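Local coordinates for protein branched-chain phosphotransacylase (Enterococcus faecalis, PDB 1YCO) that probably transfers branched-chain acyl groups between coenzyme A and phosphate, at residues Ile99-Ala104 and Thr242-Lys247; Met1-Ile6 and Gln69-Leu74; His148-Leu153 and Gly207-Asp212. All blocks are in the same frame, centred on the assembly; numbering follows the deposited sequence.

Contact 1: residues Ile99-Ala104 and Thr242-Lys247; sequences ILSHVA and TIVGTK
The imidazole of His102 leans over the backbone of the facing strand: Thr242 O lies 3.8 Å above one ring face, offset toward the rim, and Ile243 CG1 approaches His102 CD2 obliquely at 4.2 Å. CG of His102 stands opposite the backbone N (chi1 -179°), which carries the ring along the sheet face that also bears Ile243. The evidence for an antiparallel pairing is four backbone bonds. Ser101 and Val244 exchange two, as do Val103 and Thr242, leaving His102 and Ile243 as the non-hydrogen-bonded pair between them. Val103 N donates to Thr242 O at 3.0 Å. On the face of Ser101, Val103 and Val244, Val244 CG2 meets Val103 CG2 at 3.7 Å. Just outside the strands, before 101-107 and after 238-244, Leu100 CD2 packs on Thr246 CG2 at 3.5 Å and lies 3.7 Å from Gly245 C, against glycine backbone with a positive phi (114°). Strand 101-107 bonds on its other side to strand 113-117, and 238-244 is the outermost strand of the mixed sheet as counted in this chain. Helix 259-274 touches Val103, Thr242 and Val244, with Gln272 bonding Thr242 OG1; helix 127-143 supplies Asn136 to Ser101 OG. Ile243 shares a backbone bond with Val250 of strand 250-252, besides its side-chain packing on Val250 and Leu252.

Contact 2: residues Met1-Ile6 and Gln69-Leu74; sequences MITVSI and QAQILL
Thr3 is held through both its backbone N and its backbone O by one residue, Gln71. Thr3 N donates to Gln71 OE1 at 2.8 Å with an N-H...O angle of 174°, and Gln71 N returns a bond to Thr3 O at 3.1 Å. A bend at chi2 (61°) folds the glutamine back so that its amide oxygen takes the place of a strand carbonyl; NE2 makes a weak bond to Gly68 O. Further along, the pairing becomes that of parallel strands: Ser5 N donates to Ile72 O at 3.1 Å, and Ser5 O accepts from Leu74 N at 2.9 Å. A supplementary CA-H...O contact joins Ile6 CA to Leu74 O. The hydroxyls find partners elsewhere, Thr3 OG1 at Gln30 OE1 and Ser5 OG at Ala61 O of helix 54-66. Apolar branches fill one face, where Ile6 CG2 and Leu74 CD2 lie side by side at 3.7 Å and Ile2 CG2 meets Ile72 CD1 at 4.1 Å. Ile2 and Ile72 also pack on helix 259-274. The chemistry implies that the side-chain amide oxygen of Gln71 stands in for a backbone acceptor to Thr3 N, ahead of the main-chain pairing made by Ser5.

Contact 3: residues His148-Leu153 and Gly207-Asp212; sequences HPKIAL and GPIMGD
Lys150 and Asp212 supply the charged part of the contact, a salt bridge in which Lys150 NZ lies 2.7 Å from Asp212 OD2. The ammonium comes in on the syn side of that oxygen, 19° out of the carboxylate plane. The lysine chain is extended beyond CG and crosses the aspartate obliquely, so its methylenes run close to the carboxylate as well: Lys150 CD is 3.4 Å from Asp212 OD1. Asp212 OD1 accepts a bond from Met210 N at 3.2 Å, from above the carboxylate plane, and this bond and the salt bridge together restrict rotation of the group. Asp212 CG stands between its own backbone N and carbonyl carbon (chi1 69°), an orientation that lets the carboxylate serve both donors.

Topologically, the loop between helix 197-202 and strand 215-217 folds beside strand 150-154, a parallel strand of the mixed sheet with 184-189 and 215-217 as its neighbours, in what is probably an isocitrate dehydrogenase-like two-domain alpha/beta fold. Lys150 N bonds to Asp214 OD2, just beyond the loop segment.

Apolar packing centres on Ile209, whose CB points toward the strand. Its CD1 reaches Ala152 CB at 4.2 Å, while CG1 lies 4.1 Å from Lys150 CB; Leu189 of strand 184-189 touches both Ile209 and Ala152. Ile209 CD1 also makes a van der Waals contact with the strand's backbone, 3.4 Å from Ile151 O.

Solvent contributes one bridge: a water weakly bonded to Lys150 NZ and, also weakly, to Pro208 O.

Overall arrangement
Contact 2 closes first along the chain, in the parallel sheet. Contact 1 opens later, and contact 3 is nested within the loop it closes; both reach the mixed sheet, contact 1 where strands 101-107 and 238-244 pair and contact 3 at strand 150-154. The centres of contacts 1 and 2 lie 16 Å apart, with about 5 Å between nearest atoms; those of contacts 1 and 3 are 21 Å apart. Contacts 2 and 3 lie on opposite sides of the chain's centre, 33 Å between centres. Helix 259-274 touches both contacts 1 and 2, and a backbone bond links Ile243 to Val250 of strand 250-252 in the parallel sheet, so the C-terminal part of the chain joins the two sheets.

Contact 1: residues Ile99-Ala104 and Thr242-Lys247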
ATOM      1  N   ILE A  99     -20.759   6.186 -12.471  1.00 35.42           N
ATOM      2  CA  ILE A  99     -19.535   6.912 -12.139  1.00 35.97           C
ATOM      3  C   ILE A  99     -18.317   6.346 -12.872  1.00 35.64           C
ATOM      4  O   ILE A  99     -18.348   5.224 -13.371  1.00 34.54           O
ATOM      5  CB  ILE A  99     -19.213   6.842 -10.633  1.00 37.48           C
ATOM      6  CG1 ILE A  99     -18.605   5.486 -10.304  1.00 38.28           C
ATOM      7  CG2 ILE A  99     -20.471   7.061  -9.797  1.00 39.30           C
ATOM      8  CD1 ILE A  99     -17.273   5.581  -9.593  1.00 37.94           C
ATOM      9  N   LEU A 100     -17.249   7.134 -12.931  1.00 35.25           N
ATOM     10  CA  LEU A 100     -16.013   6.695 -13.557  1.00 34.18           C
ATOM     11  C   LEU A 100     -15.102   6.167 -12.447  1.00 34.01           C
ATOM     12  O   LEU A 100     -15.136   6.652 -11.317  1.00 33.29           O
ATOM     13  CB  LEU A 100     -15.312   7.862 -14.267  1.00 34.81           C
ATOM     14  CG  LEU A 100     -15.994   8.520 -15.482  1.00 38.20           C
ATOM     15  CD1 LEU A 100     -15.157   9.701 -15.966  1.00 35.19           C
ATOM     16  CD2 LEU A 100     -16.169   7.499 -16.599  1.00 36.53           C
ATOM     17  N   SER A 101     -14.292   5.174 -12.775  1.00 32.34           N
ATOM     18  CA  SER A 101     -13.375   4.610 -11.814  1.00 32.97           C
ATOM     19  C   SER A 101     -12.119   4.177 -12.558  1.00 31.00           C
ATOM     20  O   SER A 101     -12.073   4.210 -13.786  1.00 30.55           O
ATOM     21  CB  SER A 101     -14.004   3.393 -11.103  1.00 34.83           C
ATOM     22  OG  SER A 101     -14.254   2.309 -11.995  1.00 35.60           O
ATOM     23  N   HIS A 102     -11.095   3.786 -11.818  1.00 30.02           N
ATOM     24  CA  HIS A 102      -9.897   3.314 -12.463  1.00 30.10           C
ATOM     25  C   HIS A 102      -9.744   1.880 -12.021  1.00 29.03           C
ATOM     26  O   HIS A 102      -9.983   1.533 -10.858  1.00 28.52           O
ATOM     27  CB  HIS A 102      -8.682   4.141 -12.061  1.00 32.26           C
ATOM     28  CG  HIS A 102      -7.411   3.707 -12.723  1.00 34.95           C
ATOM     29  ND1 HIS A 102      -6.745   2.554 -12.368  1.00 34.60           N
ATOM     30  CD2 HIS A 102      -6.695   4.261 -13.732  1.00 36.17           C
ATOM     31  CE1 HIS A 102      -5.673   2.414 -13.129  1.00 37.51           C
ATOM     32  NE2 HIS A 102      -5.620   3.436 -13.965  1.00 38.67           N
ATOM     33  N   VAL A 103      -9.376   1.045 -12.977  1.00 27.49           N
ATOM     34  CA  VAL A 103      -9.185  -0.369 -12.732  1.00 29.42           C
ATOM     35  C   VAL A 103      -7.856  -0.793 -13.344  1.00 30.11           C
ATOM     36  O   VAL A 103      -7.541  -0.444 -14.478  1.00 30.87           O
ATOM     37  CB  VAL A 103     -10.310  -1.213 -13.378  1.00 29.20           C
ATOM     38  CG1 VAL A 103      -9.963  -2.703 -13.318  1.00 28.02           C
ATOM     39  CG2 VAL A 103     -11.631  -0.951 -12.667  1.00 27.26           C
ATOM     40  N   ALA A 104      -7.094  -1.567 -12.583  1.00 29.92           N
ATOM     41  CA  ALA A 104      -5.805  -2.049 -13.029  1.00 28.95           C
ATOM     42  C   ALA A 104      -5.775  -3.567 -13.032  1.00 29.58           C
ATOM     43  O   ALA A 104      -6.445  -4.224 -12.222  1.00 27.57           O
ATOM     44  CB  ALA A 104      -4.693  -1.519 -12.114  1.00 24.12           C
ATOM     45  N   THR A 242      -6.686   1.259 -16.795  1.00 31.33           N
ATOM     46  CA  THR A 242      -7.554   1.995 -17.683  1.00 31.34           C
ATOM     47  C   THR A 242      -8.662   2.598 -16.850  1.00 30.15           C
ATOM     48  O   THR A 242      -9.036   2.066 -15.803  1.00 26.52           O
ATOM     49  CB  THR A 242      -8.217   1.080 -18.742  1.00 33.00           C
ATOM     50  OG1 THR A 242      -9.068   0.136 -18.081  1.00 37.91           O
ATOM     51  CG2 THR A 242      -7.169   0.329 -19.546  1.00 35.67           C
ATOM     52  N   ILE A 243      -9.189   3.718 -17.322  1.00 31.58           N
ATOM     53  CA  ILE A 243     -10.305   4.354 -16.646  1.00 33.02           C
ATOM     54  C   ILE A 243     -11.528   3.699 -17.283  1.00 32.39           C
ATOM     55  O   ILE A 243     -11.601   3.566 -18.502  1.00 31.84           O
ATOM     56  CB  ILE A 243     -10.337   5.870 -16.903  1.00 33.80           C
ATOM     57  CG1 ILE A 243      -9.156   6.540 -16.195  1.00 37.70           C
ATOM     58  CG2 ILE A 243     -11.649   6.442 -16.416  1.00 32.25           C
ATOM     59  CD1 ILE A 243      -9.004   8.025 -16.504  1.00 40.07           C
ATOM     60  N   VAL A 244     -12.466   3.263 -16.451  1.00 31.65           N
ATOM     61  CA  VAL A 244     -13.679   2.631 -16.931  1.00 32.23           C
ATOM     62  C   VAL A 244     -14.891   3.504 -16.601  1.00 34.65           C
ATOM     63  O   VAL A 244     -14.789   4.466 -15.838  1.00 33.09           O
ATOM     64  CB  VAL A 244     -13.861   1.204 -16.331  1.00 32.56           C
ATOM     65  CG1 VAL A 244     -12.809   0.278 -16.895  1.00 33.08           C
ATOM     66  CG2 VAL A 244     -13.776   1.247 -14.810  1.00 32.30           C
ATOM     67  N   GLY A 245     -16.034   3.160 -17.188  1.00 37.48           N
ATOM     68  CA  GLY A 245     -17.240   3.940 -16.979  1.00 41.44           C
ATOM     69  C   GLY A 245     -17.672   4.595 -18.280  1.00 43.54           C
ATOM     70  O   GLY A 245     -18.858   4.871 -18.502  1.00 45.55           O
ATOM     71  N   THR A 246     -16.700   4.854 -19.146  1.00 44.28           N
ATOM     72  CA  THR A 246     -16.971   5.463 -20.444  1.00 44.30           C
ATOM     73  C   THR A 246     -17.238   4.341 -21.427  1.00 43.12           C
ATOM     74  O   THR A 246     -17.005   3.179 -21.107  1.00 43.62           O
ATOM     75  CB  THR A 246     -15.761   6.293 -20.929  1.00 45.30           C
ATOM     76  OG1 THR A 246     -14.570   5.493 -20.854  1.00 48.12           O
ATOM     77  CG2 THR A 246     -15.585   7.529 -20.059  1.00 44.05           C
ATOM     78  N   LYS A 247     -17.731   4.667 -22.616  1.00 44.06           N
ATOM     79  CA  LYS A 247     -18.012   3.618 -23.586  1.00 46.17           C
ATOM     80  C   LYS A 247     -16.729   3.167 -24.276  1.00 46.17           C
ATOM     81  O   LYS A 247     -16.740   2.257 -25.103  1.00 46.43           O
ATOM     82  CB  LYS A 247     -19.051   4.093 -24.607  1.00 46.94           C
ATOM     83  CG  LYS A 247     -18.760   5.436 -25.244  1.00 48.65           C
ATOM     84  CD  LYS A 247     -19.926   5.884 -26.125  1.00 49.61           C
ATOM     85  CE  LYS A 247     -21.236   5.943 -25.349  1.00 47.72           C
ATOM     86  NZ  LYS A 247     -22.332   6.481 -26.192  1.00 47.44           N
TER

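Contact 2: residues Met1-Ile6 and Gln69-Leu74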
ATOM      1  N   MET A   1     -11.386  -4.764 -36.086  1.00 51.34           N
ATOM      2  CA  MET A   1     -10.247  -3.824 -36.220  1.00 50.18           C
ATOM      3  C   MET A   1     -10.337  -2.799 -35.104  1.00 47.91           C
ATOM      4  O   MET A   1     -11.414  -2.279 -34.817  1.00 47.95           O
ATOM      5  CB  MET A   1     -10.296  -3.140 -37.581  1.00 53.44           C
ATOM      6  CG  MET A   1      -8.974  -2.571 -38.047  1.00 57.09           C
ATOM      7  SD  MET A   1      -8.795  -0.865 -37.615  1.00 62.21           S
ATOM      8  CE  MET A   1     -10.010  -0.117 -38.739  1.00 58.60           C
ATOM      9  N   ILE A   2      -9.202  -2.519 -34.470  1.00 45.68           N
ATOM     10  CA  ILE A   2      -9.156  -1.575 -33.363  1.00 43.60           C
ATOM     11  C   ILE A   2      -8.354  -0.325 -33.688  1.00 42.27           C
ATOM     12  O   ILE A   2      -7.164  -0.399 -33.981  1.00 42.83           O
ATOM     13  CB  ILE A   2      -8.557  -2.247 -32.101  1.00 42.52           C
ATOM     14  CG1 ILE A   2      -9.532  -3.300 -31.579  1.00 41.45           C
ATOM     15  CG2 ILE A   2      -8.225  -1.193 -31.041  1.00 40.71           C
ATOM     16  CD1 ILE A   2      -9.060  -4.034 -30.352  1.00 41.60           C
ATOM     17  N   THR A   3      -9.021   0.822 -33.630  1.00 41.45           N
ATOM     18  CA  THR A   3      -8.374   2.096 -33.889  1.00 42.71           C
ATOM     19  C   THR A   3      -8.140   2.786 -32.539  1.00 41.72           C
ATOM     20  O   THR A   3      -9.014   2.773 -31.673  1.00 41.88           O
ATOM     21  CB  THR A   3      -9.264   3.010 -34.785  1.00 43.10           C
ATOM     22  OG1 THR A   3      -9.486   2.373 -36.045  1.00 45.28           O
ATOM     23  CG2 THR A   3      -8.602   4.360 -35.020  1.00 41.36           C
ATOM     24  N   VAL A   4      -6.959   3.370 -32.361  1.00 40.64           N
ATOM     25  CA  VAL A   4      -6.633   4.067 -31.123  1.00 40.65           C
ATOM     26  C   VAL A   4      -6.381   5.564 -31.365  1.00 40.79           C
ATOM     27  O   VAL A   4      -5.616   5.964 -32.257  1.00 40.94           O
ATOM     28  CB  VAL A   4      -5.377   3.461 -30.430  1.00 41.32           C
ATOM     29  CG1 VAL A   4      -5.150   4.137 -29.090  1.00 40.97           C
ATOM     30  CG2 VAL A   4      -5.543   1.959 -30.227  1.00 41.12           C
ATOM     31  N   SER A   5      -7.032   6.389 -30.556  1.00 38.38           N
ATOM     32  CA  SER A   5      -6.903   7.835 -30.644  1.00 37.17           C
ATOM     33  C   SER A   5      -5.923   8.315 -29.568  1.00 36.94           C
ATOM     34  O   SER A   5      -6.085   8.009 -28.391  1.00 38.53           O
ATOM     35  CB  SER A   5      -8.288   8.462 -30.453  1.00 35.37           C
ATOM     36  OG  SER A   5      -8.249   9.872 -30.400  1.00 39.94           O
ATOM     37  N   ILE A   6      -4.908   9.073 -29.966  1.00 38.01           N
ATOM     38  CA  ILE A   6      -3.914   9.545 -29.006  1.00 37.41           C
ATOM     39  C   ILE A   6      -3.845  11.063 -28.902  1.00 39.25           C
ATOM     40  O   ILE A   6      -3.548  11.755 -29.881  1.00 39.77           O
ATOM     41  CB  ILE A   6      -2.514   9.018 -29.369  1.00 34.99           C
ATOM     42  CG1 ILE A   6      -2.580   7.496 -29.566  1.00 35.62           C
ATOM     43  CG2 ILE A   6      -1.506   9.404 -28.280  1.00 34.19           C
ATOM     44  CD1 ILE A   6      -1.255   6.827 -29.782  1.00 35.16           C
ATOM     45  N   GLN A  69     -15.747   5.493 -33.963  1.00 57.56           N
ATOM     46  CA  GLN A  69     -14.625   5.856 -34.819  1.00 56.72           C
ATOM     47  C   GLN A  69     -13.345   5.297 -34.198  1.00 54.73           C
ATOM     48  O   GLN A  69     -12.468   4.783 -34.897  1.00 55.16           O
ATOM     49  CB  GLN A  69     -14.539   7.377 -34.948  1.00 58.73           C
ATOM     50  CG  GLN A  69     -13.949   7.858 -36.262  1.00 58.57           C
ATOM     51  CD  GLN A  69     -14.987   7.976 -37.365  1.00 58.13           C
ATOM     52  OE1 GLN A  69     -15.839   8.864 -37.336  1.00 56.39           O
ATOM     53  NE2 GLN A  69     -14.917   7.082 -38.341  1.00 57.78           N
ATOM     54  N   ALA A  70     -13.247   5.406 -32.877  1.00 51.07           N
ATOM     55  CA  ALA A  70     -12.100   4.885 -32.141  1.00 46.73           C
ATOM     56  C   ALA A  70     -12.667   4.053 -30.999  1.00 44.60           C
ATOM     57  O   ALA A  70     -13.742   4.362 -30.481  1.00 43.93           O
ATOM     58  CB  ALA A  70     -11.236   6.030 -31.610  1.00 47.25           C
ATOM     59  N   GLN A  71     -11.948   2.997 -30.626  1.00 42.16           N
ATOM     60  CA  GLN A  71     -12.368   2.076 -29.567  1.00 39.27           C
ATOM     61  C   GLN A  71     -11.579   2.255 -28.272  1.00 38.94           C
ATOM     62  O   GLN A  71     -11.936   1.698 -27.233  1.00 38.44           O
ATOM     63  CB  GLN A  71     -12.206   0.621 -30.030  1.00 35.71           C
ATOM     64  CG  GLN A  71     -13.101   0.204 -31.174  1.00 36.97           C
ATOM     65  CD  GLN A  71     -12.861   1.005 -32.449  1.00 35.91           C
ATOM     66  OE1 GLN A  71     -11.774   0.972 -33.039  1.00 32.46           O
ATOM     67  NE2 GLN A  71     -13.881   1.745 -32.870  1.00 35.75           N
ATOM     68  N   ILE A  72     -10.486   3.003 -28.341  1.00 37.42           N
ATOM     69  CA  ILE A  72      -9.672   3.243 -27.161  1.00 36.31           C
ATOM     70  C   ILE A  72      -9.081   4.646 -27.195  1.00 36.38           C
ATOM     71  O   ILE A  72      -8.623   5.113 -28.237  1.00 39.60           O
ATOM     72  CB  ILE A  72      -8.506   2.233 -27.054  1.00 36.16           C
ATOM     73  CG1 ILE A  72      -9.051   0.808 -26.904  1.00 36.74           C
ATOM     74  CG2 ILE A  72      -7.630   2.576 -25.858  1.00 33.57           C
ATOM     75  CD1 ILE A  72      -7.983  -0.270 -27.061  1.00 34.38           C
ATOM     76  N   LEU A  73      -9.107   5.317 -26.055  1.00 34.53           N
ATOM     77  CA  LEU A  73      -8.550   6.649 -25.945  1.00 34.94           C
ATOM     78  C   LEU A  73      -7.259   6.538 -25.134  1.00 35.65           C
ATOM     79  O   LEU A  73      -7.215   5.834 -24.123  1.00 34.11           O
ATOM     80  CB  LEU A  73      -9.537   7.575 -25.234  1.00 35.67           C
ATOM     81  CG  LEU A  73      -9.099   9.035 -25.104  1.00 35.97           C
ATOM     82  CD1 LEU A  73      -8.934   9.637 -26.496  1.00 38.68           C
ATOM     83  CD2 LEU A  73     -10.126   9.807 -24.310  1.00 37.12           C
ATOM     84  N   LEU A  74      -6.215   7.229 -25.583  1.00 33.94           N
ATOM     85  CA  LEU A  74      -4.933   7.188 -24.902  1.00 37.43           C
ATOM     86  C   LEU A  74      -4.326   8.582 -24.757  1.00 37.97           C
ATOM     87  O   LEU A  74      -4.168   9.311 -25.736  1.00 37.52           O
ATOM     88  CB  LEU A  74      -3.976   6.267 -25.664  1.00 39.72           C
ATOM     89  CG  LEU A  74      -2.611   5.946 -25.053  1.00 42.52           C
ATOM     90  CD1 LEU A  74      -2.143   4.579 -25.544  1.00 44.53           C
ATOM     91  CD2 LEU A  74      -1.598   7.030 -25.431  1.00 45.28           C
TER

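Contact 3: residues His148-Leu153 and Gly207-Asp212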
ATOM      1  N   HIS A 148     -18.122 -15.493 -12.305  1.00 50.52           N
ATOM      2  CA  HIS A 148     -18.391 -15.267 -10.882  1.00 47.13           C
ATOM      3  C   HIS A 148     -17.136 -14.832 -10.118  1.00 43.26           C
ATOM      4  O   HIS A 148     -16.600 -15.581  -9.304  1.00 42.16           O
ATOM      5  CB  HIS A 148     -18.949 -16.544 -10.242  1.00 50.53           C
ATOM      6  CG  HIS A 148     -19.655 -16.303  -8.942  1.00 53.77           C
ATOM      7  ND1 HIS A 148     -20.915 -15.745  -8.875  1.00 54.47           N
ATOM      8  CD2 HIS A 148     -19.257 -16.488  -7.661  1.00 54.31           C
ATOM      9  CE1 HIS A 148     -21.261 -15.596  -7.607  1.00 54.44           C
ATOM     10  NE2 HIS A 148     -20.274 -16.039  -6.852  1.00 55.92           N
ATOM     11  N   PRO A 149     -16.662 -13.602 -10.360  1.00 40.04           N
ATOM     12  CA  PRO A 149     -15.467 -13.060  -9.703  1.00 37.05           C
ATOM     13  C   PRO A 149     -15.545 -12.826  -8.195  1.00 35.35           C
ATOM     14  O   PRO A 149     -16.568 -12.385  -7.672  1.00 36.42           O
ATOM     15  CB  PRO A 149     -15.234 -11.756 -10.455  1.00 38.05           C
ATOM     16  CG  PRO A 149     -16.626 -11.329 -10.793  1.00 39.44           C
ATOM     17  CD  PRO A 149     -17.225 -12.617 -11.300  1.00 39.75           C
ATOM     18  N   LYS A 150     -14.452 -13.121  -7.504  1.00 31.74           N
ATOM     19  CA  LYS A 150     -14.386 -12.897  -6.075  1.00 30.06           C
ATOM     20  C   LYS A 150     -13.874 -11.476  -5.869  1.00 29.73           C
ATOM     21  O   LYS A 150     -12.821 -11.086  -6.390  1.00 27.47           O
ATOM     22  CB  LYS A 150     -13.471 -13.929  -5.404  1.00 31.90           C
ATOM     23  CG  LYS A 150     -14.003 -15.353  -5.552  1.00 33.43           C
ATOM     24  CD  LYS A 150     -13.266 -16.365  -4.716  1.00 37.43           C
ATOM     25  CE  LYS A 150     -13.761 -17.784  -5.036  1.00 40.94           C
ATOM     26  NZ  LYS A 150     -13.389 -18.797  -3.990  1.00 42.54           N
ATOM     27  N   ILE A 151     -14.655 -10.703  -5.118  1.00 28.19           N
ATOM     28  CA  ILE A 151     -14.352  -9.307  -4.842  1.00 25.76           C
ATOM     29  C   ILE A 151     -14.147  -9.082  -3.355  1.00 27.34           C
ATOM     30  O   ILE A 151     -15.083  -9.124  -2.548  1.00 28.59           O
ATOM     31  CB  ILE A 151     -15.485  -8.407  -5.367  1.00 26.24           C
ATOM     32  CG1 ILE A 151     -15.742  -8.768  -6.843  1.00 26.43           C
ATOM     33  CG2 ILE A 151     -15.112  -6.940  -5.218  1.00 21.63           C
ATOM     34  CD1 ILE A 151     -16.899  -8.030  -7.489  1.00 31.48           C
ATOM     35  N   ALA A 152     -12.892  -8.841  -3.016  1.00 25.82           N
ATOM     36  CA  ALA A 152     -12.480  -8.605  -1.660  1.00 27.33           C
ATOM     37  C   ALA A 152     -12.403  -7.120  -1.339  1.00 27.16           C
ATOM     38  O   ALA A 152     -11.746  -6.342  -2.043  1.00 26.07           O
ATOM     39  CB  ALA A 152     -11.122  -9.265  -1.417  1.00 28.54           C
ATOM     40  N   LEU A 153     -13.096  -6.744  -0.271  1.00 26.38           N
ATOM     41  CA  LEU A 153     -13.113  -5.371   0.212  1.00 28.35           C
ATOM     42  C   LEU A 153     -12.015  -5.310   1.263  1.00 27.87           C
ATOM     43  O   LEU A 153     -12.174  -5.790   2.385  1.00 28.25           O
ATOM     44  CB  LEU A 153     -14.474  -5.058   0.827  1.00 28.24           C
ATOM     45  CG  LEU A 153     -15.615  -5.359  -0.147  1.00 29.18           C
ATOM     46  CD1 LEU A 153     -16.956  -5.019   0.496  1.00 29.18           C
ATOM     47  CD2 LEU A 153     -15.410  -4.532  -1.422  1.00 29.26           C
ATOM     48  N   GLY A 207     -13.766 -18.287   5.104  1.00 41.53           N
ATOM     49  CA  GLY A 207     -14.679 -17.247   4.658  1.00 40.01           C
ATOM     50  C   GLY A 207     -15.014 -17.432   3.189  1.00 38.52           C
ATOM     51  O   GLY A 207     -14.514 -18.376   2.578  1.00 37.61           O
ATOM     52  N   PRO A 208     -15.857 -16.566   2.591  1.00 37.05           N
ATOM     53  CA  PRO A 208     -16.246 -16.658   1.177  1.00 36.85           C
ATOM     54  C   PRO A 208     -15.048 -16.508   0.249  1.00 35.63           C
ATOM     55  O   PRO A 208     -15.045 -17.019  -0.873  1.00 35.07           O
ATOM     56  CB  PRO A 208     -17.237 -15.509   1.006  1.00 37.82           C
ATOM     57  CG  PRO A 208     -17.816 -15.357   2.366  1.00 39.77           C
ATOM     58  CD  PRO A 208     -16.607 -15.495   3.259  1.00 38.16           C
ATOM     59  N   ILE A 209     -14.034 -15.789   0.711  1.00 33.84           N
ATOM     60  CA  ILE A 209     -12.837 -15.600  -0.094  1.00 33.61           C
ATOM     61  C   ILE A 209     -11.618 -15.977   0.715  1.00 33.18           C
ATOM     62  O   ILE A 209     -11.427 -15.500   1.828  1.00 31.38           O
ATOM     63  CB  ILE A 209     -12.702 -14.149  -0.571  1.00 33.89           C
ATOM     64  CG1 ILE A 209     -13.955 -13.760  -1.364  1.00 31.27           C
ATOM     65  CG2 ILE A 209     -11.423 -14.009  -1.405  1.00 32.00           C
ATOM     66  CD1 ILE A 209     -14.081 -12.277  -1.675  1.00 33.46           C
ATOM     67  N   MET A 210     -10.794 -16.852   0.158  1.00 34.87           N
ATOM     68  CA  MET A 210      -9.612 -17.292   0.872  1.00 35.40           C
ATOM     69  C   MET A 210      -8.357 -17.291   0.015  1.00 35.00           C
ATOM     70  O   MET A 210      -8.020 -18.283  -0.635  1.00 36.98           O
ATOM     71  CB  MET A 210      -9.887 -18.665   1.478  1.00 35.34           C
ATOM     72  CG  MET A 210     -11.064 -18.627   2.455  1.00 39.18           C
ATOM     73  SD  MET A 210     -11.465 -20.179   3.290  1.00 44.49           S
ATOM     74  CE  MET A 210     -12.270 -21.062   1.968  1.00 35.25           C
ATOM     75  N   GLY A 211      -7.680 -16.146   0.018  1.00 33.73           N
ATOM     76  CA  GLY A 211      -6.453 -15.978  -0.738  1.00 32.17           C
ATOM     77  C   GLY A 211      -6.573 -16.173  -2.227  1.00 31.42           C
ATOM     78  O   GLY A 211      -5.553 -16.232  -2.899  1.00 32.01           O
ATOM     79  N   ASP A 212      -7.805 -16.267  -2.738  1.00 30.04           N
ATOM     80  CA  ASP A 212      -8.040 -16.461  -4.162  1.00 29.11           C
ATOM     81  C   ASP A 212      -8.963 -15.410  -4.785  1.00 28.30           C
ATOM     82  O   ASP A 212      -9.733 -15.734  -5.679  1.00 31.17           O
ATOM     83  CB  ASP A 212      -8.605 -17.871  -4.418  1.00 33.21           C
ATOM     84  CG  ASP A 212     -10.025 -18.057  -3.875  1.00 42.02           C
ATOM     85  OD1 ASP A 212     -10.449 -17.268  -2.995  1.00 44.99           O
ATOM     86  OD2 ASP A 212     -10.718 -19.009  -4.314  1.00 45.26           O
TER
HETATM   87  O   HOH W   1     -12.801 -19.449  -1.289  1.00 34.41           O